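Local coordinates for protein formiminoglutamase (Trypanosoma cruzi, PDB 4MYK) that hydrolyses N-formimino-L-glutamate to L-glutamate and formamide, as an arginase-like enzyme with a binuclear manganese centre, at residues 138-149 with 179-190; 233-244 with 254-265. The protein carries 1 engineered substitution. All blocks are in the same frame, centred on the assembly; numbering follows the deposited sequence.

Contact 1 of 2, residues 138-149 with 179-190. With MN (manganese (II) ion), chain C.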
loop_
_atom_site.group_PDB
_atom_site.type_symbol
_atom_site.label_atom_id
_atom_site.label_comp_id
_atom_site.label_asym_id
_atom_site.label_seq_id
_atom_site.Cartn_x
_atom_site.Cartn_y
_atom_site.Cartn_z
ATOM N N GLY A 138 0.477 -22.810 34.756
ATOM C CA GLY A 138 1.673 -22.057 35.101
ATOM C C GLY A 138 2.777 -22.025 34.061
ATOM O O GLY A 138 3.799 -21.378 34.266
ATOM N N ASP A 139 2.571 -22.712 32.941
ATOM C CA ASP A 139 3.606 -22.828 31.911
ATOM C C ASP A 139 3.169 -22.253 30.555
ATOM O O ASP A 139 3.495 -22.818 29.504
ATOM C CB ASP A 139 4.027 -24.295 31.744
ATOM C CG ASP A 139 5.438 -24.442 31.205
ATOM O OD1 ASP A 139 6.185 -23.445 31.147
ATOM O OD2 ASP A 139 5.806 -25.574 30.850
ATOM N N VAL A 140 2.446 -21.136 30.577
ATOM C CA VAL A 140 1.928 -20.553 29.350
ATOM C C VAL A 140 2.687 -19.287 28.958
ATOM O O VAL A 140 3.040 -18.472 29.810
ATOM C CB VAL A 140 0.425 -20.219 29.477
ATOM C CG1 VAL A 140 -0.082 -19.511 28.221
ATOM C CG2 VAL A 140 -0.377 -21.473 29.751
ATOM N N GLY A 141 2.943 -19.148 27.661
ATOM C CA GLY A 141 3.449 -17.915 27.087
ATOM C C GLY A 141 2.403 -17.263 26.190
ATOM O O GLY A 141 1.546 -17.938 25.628
ATOM N N VAL A 142 2.465 -15.945 26.062
ATOM C CA VAL A 142 1.483 -15.207 25.264
ATOM C C VAL A 142 2.133 -14.080 24.449
ATOM O O VAL A 142 2.912 -13.284 24.981
ATOM C CB VAL A 142 0.339 -14.619 26.151
ATOM C CG1 VAL A 142 -0.679 -13.816 25.300
ATOM C CG2 VAL A 142 -0.356 -15.716 26.940
ATOM N N ILE A 143 1.813 -14.027 23.158
ATOM C CA ILE A 143 2.203 -12.885 22.332
ATOM C C ILE A 143 0.988 -12.168 21.724
ATOM O O ILE A 143 0.132 -12.793 21.086
ATOM C CB ILE A 143 3.254 -13.257 21.243
ATOM C CG1 ILE A 143 3.553 -12.050 20.346
ATOM C CG2 ILE A 143 2.811 -14.473 20.425
ATOM C CD1 ILE A 143 4.698 -12.292 19.369
ATOM N N ASN A 144 0.910 -10.859 21.961
ATOM C CA ASN A 144 -0.119 -10.013 21.367
ATOM C C ASN A 144 0.473 -9.203 20.208
ATOM O O ASN A 144 1.200 -8.223 20.426
ATOM C CB ASN A 144 -0.751 -9.092 22.441
ATOM C CG ASN A 144 -1.874 -8.197 21.895
ATOM O OD1 ASN A 144 -2.569 -8.547 20.942
ATOM N ND2 ASN A 144 -2.051 -7.041 22.511
ATOM N N VAL A 145 0.179 -9.649 18.985
ATOM C CA VAL A 145 0.464 -8.894 17.767
ATOM C C VAL A 145 -0.652 -7.872 17.572
ATOM O O VAL A 145 -1.803 -8.237 17.279
ATOM C CB VAL A 145 0.536 -9.804 16.513
ATOM C CG1 VAL A 145 0.904 -8.975 15.259
ATOM C CG2 VAL A 145 1.530 -10.943 16.734
ATOM N N ASP A 146 -0.310 -6.597 17.737
ATOM C CA ASP A 146 -1.324 -5.577 17.875
ATOM C C ASP A 146 -0.656 -4.220 17.809
ATOM O O ASP A 146 0.358 -4.002 18.467
ATOM C CB ASP A 146 -2.014 -5.760 19.222
ATOM C CG ASP A 146 -3.306 -5.017 19.318
ATOM O OD1 ASP A 146 -3.589 -4.186 18.430
ATOM O OD2 ASP A 146 -4.040 -5.274 20.287
ATOM N N SER A 147 -1.216 -3.318 17.003
ATOM C CA SER A 147 -0.707 -1.949 16.915
ATOM C C SER A 147 -1.073 -1.201 18.187
ATOM O O SER A 147 -0.546 -0.129 18.475
ATOM C CB SER A 147 -1.253 -1.223 15.681
ATOM O OG SER A 147 -2.660 -1.083 15.719
ATOM N N HIS A 148 -1.991 -1.795 18.940
ATOM C CA HIS A 148 -2.486 -1.220 20.180
ATOM C C HIS A 148 -1.910 -1.964 21.383
ATOM O O HIS A 148 -1.625 -3.164 21.333
ATOM C CB HIS A 148 -4.025 -1.236 20.229
ATOM C CG HIS A 148 -4.675 -0.517 19.087
ATOM N ND1 HIS A 148 -5.301 -1.176 18.053
ATOM C CD2 HIS A 148 -4.781 0.804 18.808
ATOM C CE1 HIS A 148 -5.768 -0.294 17.187
ATOM N NE2 HIS A 148 -5.463 0.917 17.620
ATOM N N LEU A 149 -1.721 -1.210 22.455
ATOM C CA LEU A 149 -1.328 -1.745 23.737
ATOM C C LEU A 149 -2.305 -1.132 24.734
ATOM O O LEU A 149 -2.044 -0.077 25.314
ATOM C CB LEU A 149 0.131 -1.375 24.020
ATOM C CG LEU A 149 0.682 -1.149 25.425
ATOM C CD1 LEU A 149 0.065 -2.088 26.462
ATOM C CD2 LEU A 149 2.204 -1.274 25.381
ATOM N N ARG A 179 6.771 -13.760 30.301
ATOM C CA ARG A 179 6.466 -14.538 29.097
ATOM C C ARG A 179 5.364 -13.906 28.249
ATOM O O ARG A 179 4.696 -14.573 27.469
ATOM C CB ARG A 179 6.159 -15.991 29.460
ATOM C CG ARG A 179 7.404 -16.715 29.960
ATOM C CD ARG A 179 7.091 -18.084 30.509
ATOM N NE ARG A 179 6.527 -18.966 29.497
ATOM C CZ ARG A 179 6.215 -20.236 29.723
ATOM N NH1 ARG A 179 6.420 -20.758 30.925
ATOM N NH2 ARG A 179 5.704 -20.981 28.755
ATOM N N PHE A 180 5.215 -12.593 28.404
ATOM C CA PHE A 180 4.250 -11.830 27.626
ATOM C C PHE A 180 4.920 -10.790 26.732
ATOM O O PHE A 180 5.707 -9.968 27.186
ATOM C CB PHE A 180 3.203 -11.178 28.533
ATOM C CG PHE A 180 2.254 -10.281 27.803
ATOM C CD1 PHE A 180 1.388 -10.792 26.859
ATOM C CD2 PHE A 180 2.223 -8.927 28.065
ATOM C CE1 PHE A 180 0.515 -9.960 26.181
ATOM C CE2 PHE A 180 1.347 -8.095 27.391
ATOM C CZ PHE A 180 0.494 -8.613 26.453
ATOM N N VAL A 181 4.600 -10.841 25.446
ATOM C CA VAL A 181 5.154 -9.890 24.495
ATOM C C VAL A 181 4.053 -9.125 23.753
ATOM O O VAL A 181 3.099 -9.713 23.245
ATOM C CB VAL A 181 6.093 -10.576 23.483
ATOM C CG1 VAL A 181 6.600 -9.568 22.465
ATOM C CG2 VAL A 181 7.248 -11.243 24.206
ATOM N N GLU A 182 4.191 -7.803 23.736
ATOM C CA GLU A 182 3.396 -6.937 22.879
ATOM C C GLU A 182 4.212 -6.761 21.614
ATOM O O GLU A 182 5.323 -6.242 21.659
ATOM C CB GLU A 182 3.178 -5.577 23.539
ATOM C CG GLU A 182 2.416 -5.625 24.859
ATOM C CD GLU A 182 0.904 -5.651 24.683
ATOM O OE1 GLU A 182 0.417 -6.047 23.608
ATOM O OE2 GLU A 182 0.191 -5.271 25.636
ATOM N N PHE A 183 3.666 -7.212 20.493
ATOM C CA PHE A 183 4.425 -7.274 19.255
ATOM C C PHE A 183 3.889 -6.331 18.188
ATOM O O PHE A 183 2.712 -6.386 17.840
ATOM C CB PHE A 183 4.419 -8.700 18.722
ATOM C CG PHE A 183 5.458 -8.952 17.686
ATOM C CD1 PHE A 183 5.189 -8.718 16.341
ATOM C CD2 PHE A 183 6.714 -9.408 18.048
ATOM C CE1 PHE A 183 6.151 -8.937 15.379
ATOM C CE2 PHE A 183 7.684 -9.633 17.089
ATOM C CZ PHE A 183 7.403 -9.403 15.753
ATOM N N ALA A 184 4.766 -5.466 17.682
ATOM C CA ALA A 184 4.418 -4.503 16.636
ATOM C C ALA A 184 3.448 -3.443 17.130
ATOM O O ALA A 184 2.631 -2.933 16.369
ATOM C CB ALA A 184 3.844 -5.207 15.418
ATOM N N CYS A 185 3.535 -3.123 18.413
ATOM C CA CYS A 185 2.765 -2.023 18.964
ATOM C C CYS A 185 3.340 -0.677 18.492
ATOM O O CYS A 185 4.522 -0.578 18.149
ATOM C CB CYS A 185 2.717 -2.116 20.494
ATOM S SG CYS A 185 4.319 -2.419 21.260
ATOM N N GLN A 186 2.489 0.345 18.474
ATOM C CA GLN A 186 2.836 1.646 17.908
ATOM C C GLN A 186 2.840 2.764 18.971
ATOM O O GLN A 186 1.818 3.011 19.605
ATOM C CB GLN A 186 1.895 1.969 16.742
ATOM C CG GLN A 186 2.093 1.013 15.585
ATOM C CD GLN A 186 1.265 1.358 14.368
ATOM O OE1 GLN A 186 0.900 2.507 14.154
ATOM N NE2 GLN A 186 0.965 0.356 13.558
ATOM N N GLY A 187 3.986 3.426 19.158
ATOM C CA GLY A 187 4.135 4.454 20.180
ATOM C C GLY A 187 3.184 5.646 20.092
ATOM O O GLY A 187 2.969 6.360 21.072
ATOM N N SER A 188 2.608 5.862 18.916
ATOM C CA SER A 188 1.640 6.936 18.701
ATOM C C SER A 188 0.253 6.570 19.216
ATOM O O SER A 188 -0.653 7.404 19.235
ATOM C CB SER A 188 1.541 7.230 17.212
ATOM O OG SER A 188 1.420 6.011 16.505
ATOM N N GLN A 189 0.106 5.313 19.619
ATOM C CA GLN A 189 -1.171 4.743 20.028
ATOM C C GLN A 189 -1.065 3.998 21.346
ATOM O O GLN A 189 -1.931 3.179 21.650
ATOM C CB GLN A 189 -1.642 3.715 18.997
ATOM C CG GLN A 189 -2.168 4.276 17.710
ATOM C CD GLN A 189 -3.171 3.342 17.083
ATOM O OE1 GLN A 189 -4.288 3.747 16.751
ATOM N NE2 GLN A 189 -2.790 2.070 16.941
ATOM N N CYS A 190 -0.008 4.239 22.116
ATOM C CA CYS A 190 0.149 3.518 23.369
ATOM C C CYS A 190 0.382 4.426 24.581
ATOM O O CYS A 190 1.404 5.106 24.694
ATOM C CB CYS A 190 1.211 2.420 23.232
ATOM S SG CYS A 190 0.730 1.130 22.016
HETATM MN MN MN C . -5.507 -3.420 17.738
HETATM O O HOH W 1 1.224 -4.854 21.123
HETATM O O HOH W 2 -3.221 1.518 22.908
HETATM O O HOH W 3 -6.976 -3.256 19.631
#

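Contact 2 of 2, residues 233-244 with 254-265. With MN (manganese (II) ion), chain C.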
loop_
_atom_site.group_PDB
_atom_site.type_symbol
_atom_site.label_atom_id
_atom_site.label_comp_id
_atom_site.label_asym_id
_atom_site.label_seq_id
_atom_site.Cartn_x
_atom_site.Cartn_y
_atom_site.Cartn_z
ATOM N N PHE A 233 -0.628 -17.644 20.223
ATOM C CA PHE A 233 -0.301 -16.712 19.143
ATOM C C PHE A 233 -1.541 -15.896 18.798
ATOM O O PHE A 233 -2.420 -16.361 18.077
ATOM C CB PHE A 233 0.236 -17.468 17.921
ATOM C CG PHE A 233 0.791 -16.573 16.833
ATOM C CD1 PHE A 233 1.771 -15.623 17.117
ATOM C CD2 PHE A 233 0.350 -16.698 15.516
ATOM C CE1 PHE A 233 2.278 -14.802 16.105
ATOM C CE2 PHE A 233 0.862 -15.887 14.516
ATOM C CZ PHE A 233 1.823 -14.944 14.813
ATOM N N SER A 234 -1.601 -14.683 19.345
ATOM C CA SER A 234 -2.774 -13.813 19.231
ATOM C C SER A 234 -2.512 -12.706 18.215
ATOM O O SER A 234 -1.669 -11.829 18.437
ATOM C CB SER A 234 -3.121 -13.200 20.595
ATOM O OG SER A 234 -4.369 -12.527 20.569
ATOM N N PHE A 235 -3.232 -12.745 17.103
ATOM C CA PHE A 235 -2.944 -11.842 15.992
ATOM C C PHE A 235 -4.055 -10.844 15.709
ATOM O O PHE A 235 -4.970 -11.150 14.948
ATOM C CB PHE A 235 -2.671 -12.634 14.716
ATOM C CG PHE A 235 -1.728 -11.942 13.770
ATOM C CD1 PHE A 235 -1.893 -10.606 13.460
ATOM C CD2 PHE A 235 -0.659 -12.630 13.202
ATOM C CE1 PHE A 235 -1.028 -9.973 12.594
ATOM C CE2 PHE A 235 0.211 -11.994 12.325
ATOM C CZ PHE A 235 0.027 -10.670 12.027
ATOM N N ASP A 236 -3.967 -9.654 16.297
ATOM C CA ASP A 236 -4.897 -8.576 15.960
ATOM C C ASP A 236 -4.536 -8.077 14.573
ATOM O O ASP A 236 -3.421 -7.623 14.359
ATOM C CB ASP A 236 -4.801 -7.436 16.973
ATOM C CG ASP A 236 -5.790 -6.304 16.691
ATOM O OD1 ASP A 236 -6.233 -6.125 15.538
ATOM O OD2 ASP A 236 -6.133 -5.588 17.644
ATOM N N VAL A 237 -5.465 -8.175 13.626
ATOM C CA VAL A 237 -5.136 -7.834 12.245
ATOM C C VAL A 237 -5.047 -6.316 11.967
ATOM O O VAL A 237 -4.598 -5.901 10.888
ATOM C CB VAL A 237 -6.044 -8.570 11.221
ATOM C CG1 VAL A 237 -5.829 -10.066 11.314
ATOM C CG2 VAL A 237 -7.505 -8.224 11.436
ATOM N N ASP A 238 -5.448 -5.495 12.943
ATOM C CA ASP A 238 -5.276 -4.048 12.815
ATOM C C ASP A 238 -3.830 -3.638 13.123
ATOM O O ASP A 238 -3.510 -2.447 13.226
ATOM C CB ASP A 238 -6.310 -3.267 13.639
ATOM C CG ASP A 238 -6.007 -3.248 15.130
ATOM O OD1 ASP A 238 -4.848 -3.513 15.531
ATOM O OD2 ASP A 238 -6.942 -2.944 15.910
ATOM N N SER A 239 -2.964 -4.643 13.260
ATOM C CA SER A 239 -1.520 -4.437 13.357
ATOM C C SER A 239 -0.875 -4.347 11.967
ATOM O O SER A 239 0.316 -4.063 11.835
ATOM C CB SER A 239 -0.890 -5.579 14.139
ATOM O OG SER A 239 -1.051 -6.786 13.434
ATOM N N LEU A 240 -1.657 -4.632 10.928
ATOM C CA LEU A 240 -1.199 -4.461 9.550
ATOM C C LEU A 240 -1.599 -3.078 9.064
ATOM O O LEU A 240 -2.613 -2.528 9.487
ATOM C CB LEU A 240 -1.833 -5.499 8.621
ATOM C CG LEU A 240 -1.392 -6.965 8.603
ATOM C CD1 LEU A 240 -1.724 -7.682 9.904
ATOM C CD2 LEU A 240 -2.060 -7.643 7.414
ATOM N N LYS A 241 -0.807 -2.526 8.160
ATOM C CA LYS A 241 -1.129 -1.247 7.545
ATOM C C LYS A 241 -2.441 -1.351 6.760
ATOM O O LYS A 241 -2.689 -2.330 6.057
ATOM C CB LYS A 241 0.003 -0.819 6.622
ATOM C CG LYS A 241 0.311 -1.844 5.570
ATOM C CD LYS A 241 1.783 -1.851 5.246
ATOM C CE LYS A 241 2.152 -0.696 4.353
ATOM N NZ LYS A 241 3.614 -0.726 4.090
ATOM N N SER A 242 -3.275 -0.326 6.888
ATOM C CA SER A 242 -4.558 -0.296 6.204
ATOM C C SER A 242 -4.427 -0.275 4.681
ATOM O O SER A 242 -5.402 -0.517 3.979
ATOM C CB SER A 242 -5.412 0.891 6.679
ATOM O OG SER A 242 -4.723 2.131 6.552
ATOM N N SER A 243 -3.241 0.017 4.167
ATOM C CA SER A 243 -3.043 -0.082 2.725
ATOM C C SER A 243 -3.210 -1.535 2.240
ATOM O O SER A 243 -3.720 -1.770 1.140
ATOM C CB SER A 243 -1.685 0.489 2.304
ATOM O OG SER A 243 -0.616 -0.271 2.826
ATOM N N ASP A 244 -2.771 -2.487 3.068
ATOM C CA ASP A 244 -2.962 -3.929 2.831
ATOM C C ASP A 244 -4.215 -4.484 3.514
ATOM O O ASP A 244 -4.858 -5.409 3.011
ATOM C CB ASP A 244 -1.768 -4.729 3.360
ATOM C CG ASP A 244 -0.579 -4.645 2.466
ATOM O OD1 ASP A 244 -0.768 -4.390 1.263
ATOM O OD2 ASP A 244 0.543 -4.834 2.966
ATOM N N VAL A 254 0.245 3.083 9.664
ATOM C CA VAL A 254 1.428 2.254 9.439
ATOM C C VAL A 254 1.243 0.911 10.142
ATOM O O VAL A 254 0.315 0.740 10.944
ATOM C CB VAL A 254 2.736 2.920 9.932
ATOM C CG1 VAL A 254 3.118 4.084 9.049
ATOM C CG2 VAL A 254 2.606 3.366 11.376
ATOM N N GLY A 255 2.134 -0.033 9.837
ATOM C CA GLY A 255 2.069 -1.355 10.423
ATOM C C GLY A 255 2.573 -2.448 9.499
ATOM O O GLY A 255 3.172 -2.186 8.456
ATOM N N LEU A 256 2.320 -3.687 9.895
ATOM C CA LEU A 256 2.858 -4.842 9.202
ATOM C C LEU A 256 2.300 -4.942 7.794
ATOM O O LEU A 256 1.137 -4.645 7.560
ATOM C CB LEU A 256 2.545 -6.120 9.990
ATOM C CG LEU A 256 3.150 -6.249 11.398
ATOM C CD1 LEU A 256 2.570 -7.448 12.092
ATOM C CD2 LEU A 256 4.689 -6.320 11.361
ATOM N N SER A 257 3.124 -5.368 6.851
ATOM C CA SER A 257 2.607 -5.611 5.519
ATOM C C SER A 257 1.956 -6.995 5.478
ATOM O O SER A 257 2.162 -7.825 6.367
ATOM C CB SER A 257 3.716 -5.503 4.475
ATOM O OG SER A 257 4.655 -6.550 4.620
ATOM N N ALA A 258 1.158 -7.235 4.447
ATOM C CA ALA A 258 0.521 -8.532 4.287
ATOM C C ALA A 258 1.568 -9.656 4.196
ATOM O O ALA A 258 1.417 -10.688 4.844
ATOM C CB ALA A 258 -0.439 -8.529 3.058
ATOM N N GLN A 259 2.634 -9.446 3.423
ATOM C CA GLN A 259 3.708 -10.444 3.304
ATOM C C GLN A 259 4.362 -10.774 4.652
ATOM O O GLN A 259 4.648 -11.933 4.948
ATOM C CB GLN A 259 4.780 -9.983 2.312
ATOM C CG GLN A 259 5.743 -11.091 1.890
ATOM C CD GLN A 259 5.016 -12.321 1.344
ATOM O OE1 GLN A 259 4.316 -12.247 0.332
ATOM N NE2 GLN A 259 5.186 -13.453 2.011
ATOM N N GLU A 260 4.613 -9.744 5.456
ATOM C CA GLU A 260 5.161 -9.940 6.795
ATOM C C GLU A 260 4.216 -10.785 7.636
ATOM O O GLU A 260 4.644 -11.729 8.298
ATOM C CB GLU A 260 5.403 -8.596 7.475
ATOM C CG GLU A 260 6.543 -7.802 6.871
ATOM C CD GLU A 260 6.656 -6.436 7.503
ATOM O OE1 GLU A 260 5.596 -5.810 7.738
ATOM O OE2 GLU A 260 7.796 -5.993 7.775
ATOM N N ALA A 261 2.932 -10.438 7.593
ATOM C CA ALA A 261 1.897 -11.189 8.287
ATOM C C ALA A 261 1.937 -12.670 7.900
ATOM O O ALA A 261 2.002 -13.538 8.769
ATOM C CB ALA A 261 0.532 -10.592 7.997
ATOM N N PHE A 262 1.903 -12.952 6.599
ATOM C CA PHE A 262 1.998 -14.321 6.095
ATOM C C PHE A 262 3.258 -15.006 6.613
ATOM O O PHE A 262 3.199 -16.115 7.143
ATOM C CB PHE A 262 2.060 -14.338 4.574
ATOM C CG PHE A 262 0.844 -13.791 3.912
ATOM C CD1 PHE A 262 -0.267 -13.444 4.655
ATOM C CD2 PHE A 262 0.811 -13.624 2.536
ATOM C CE1 PHE A 262 -1.396 -12.937 4.038
ATOM C CE2 PHE A 262 -0.304 -13.122 1.911
ATOM C CZ PHE A 262 -1.416 -12.776 2.661
ATOM N N ASP A 263 4.399 -14.346 6.433
ATOM C CA ASP A 263 5.671 -14.886 6.890
ATOM C C ASP A 263 5.671 -15.189 8.387
ATOM O O ASP A 263 6.278 -16.169 8.825
ATOM C CB ASP A 263 6.809 -13.925 6.561
ATOM C CG ASP A 263 7.127 -13.872 5.073
ATOM O OD1 ASP A 263 6.410 -14.504 4.280
ATOM O OD2 ASP A 263 8.104 -13.196 4.701
ATOM N N MET A 264 5.001 -14.343 9.168
ATOM C CA MET A 264 4.920 -14.541 10.617
ATOM C C MET A 264 4.000 -15.694 10.981
ATOM O O MET A 264 4.265 -16.440 11.921
ATOM C CB MET A 264 4.419 -13.277 11.313
ATOM C CG MET A 264 5.376 -12.103 11.289
ATOM S SD MET A 264 4.523 -10.608 11.831
ATOM C CE MET A 264 4.067 -11.062 13.504
ATOM N N CYS A 265 2.900 -15.823 10.248
ATOM C CA CYS A 265 1.981 -16.937 10.448
ATOM C C CYS A 265 2.623 -18.287 10.093
ATOM O O CYS A 265 2.410 -19.276 10.788
ATOM C CB CYS A 265 0.682 -16.713 9.672
ATOM S SG CYS A 265 -0.345 -15.456 10.442
HETATM MN MN MN C . -5.507 -3.420 17.738
HETATM O O HOH W 3 -6.976 -3.256 19.631
#

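Contact 1 of 2, residues 138-149 with 179-190
His-148 meets Gln-189 beside the metal site, the glutamine amide approaching the imidazole obliquely with the two planes 41° apart. Asp-146 OD1 binds manganese at 2.2 Å and His-148 ND1 binds the same ion at 2.3 Å; Asp-146 also serves the second manganese. His-148 N donates back to Asp-146 OD1, an Asx turn. Behind these ligands run two adjacent parallel strands of the eight-stranded arginase sheet: Phe-183 N donates to Asn-144 O (2.7 Å) and Phe-183 O accepts from Asp-146 N (3.0 Å), while Gln-186 N reaches Ser-147 O. Asn-144 ND2 donates to the syn lone pair of Glu-182 OE1 (2.9 Å), a bend in the glutamate chain (chi2 -84°) swinging the carboxylate back over the neighbouring strand. A water joins Glu-182 OE1 to Asp-146 O. On the face away from Asn-144 and Glu-182, Ile-143 CD1 packs on Phe-183 CB (3.7 Å) under helix 216-227. At the far end, Arg-179 NH1 forms a salt bridge with Asp-139 OD1 (2.7 Å), on its anti lone pair, the planes 84° apart; Arg-179 NE binds Thr-227 O. Backbone bonds on both sides of Asp-146 and the buried Asn-144/Glu-182 pair hold the ligand-bearing chain from behind, consistent with a well-ordered metal site.

Contact 2 of 2, residues 233-244 with 254-265
Leu-256 N donates to Ser-239 O (2.8 Å) and Lys-241 N to Leu-256 O (2.9 Å), so both backbone groups of Leu-256 bracket Leu-240 in a single bridge that ties the loop after strand 231-236 to the approach of helix 258-270. These two elements, with strand 274-280, make a beta-alpha-beta unit of the arginase fold. A third bond, Ala-258 N to Asp-244 OD2 (2.9 Å), reaches the carboxylate from above its plane and sets a negative charge at the helix N-terminus, where the helix dipole would probably welcome it. Ser-257 and Glu-260 form a capping box, its Ser-257 N to Glu-260 OE1 bond short and its Glu-260 N to Ser-257 OG bond weak; Glu-260 also makes a salt bridge with Arg-212. Above this clasp, Asp-236 OD2 binds manganese at 2.3 Å and Asp-238 holds the same ion with both carboxylate oxygens. Ser-239 steadies that turn, its OG donating to Asp-236 O at 2.7 Å. Farther down, strand and helix run antiparallel over a hydrophobic layer. Leu-240 CD2 rests on Ala-261 CB, which also meets Phe-235 CZ; the Met-264 and Phe-235 side chains cross at about a right angle, CE touching CE2. Cys-265 SG lies 4.8 Å from the Phe-235 ring centroid, 57° off its normal.

How the contacts relate
Both contacts are buried and meet along one sheet, in which strands 141-145 and 231-236 are neighbours. Contact 1 joins two strands within that sheet, largely through backbone bonds and buried polar groups; contact 2 joins a strand and its following loop to a covering helix, with aromatic and aliphatic packing between them and polar bonds gathered at the loop and the helix N-terminus. Ligands to the same manganese follow the C-terminal ends of strands 141-145 and 231-236; strand 180-183 supplies none. One bound water belongs to both contacts. Val-145 O with Asp-236 N and Gln-186 NE2 with Val-254 O, probable hydrogen bonds, sew them together. The loops of both also touch the second subunit.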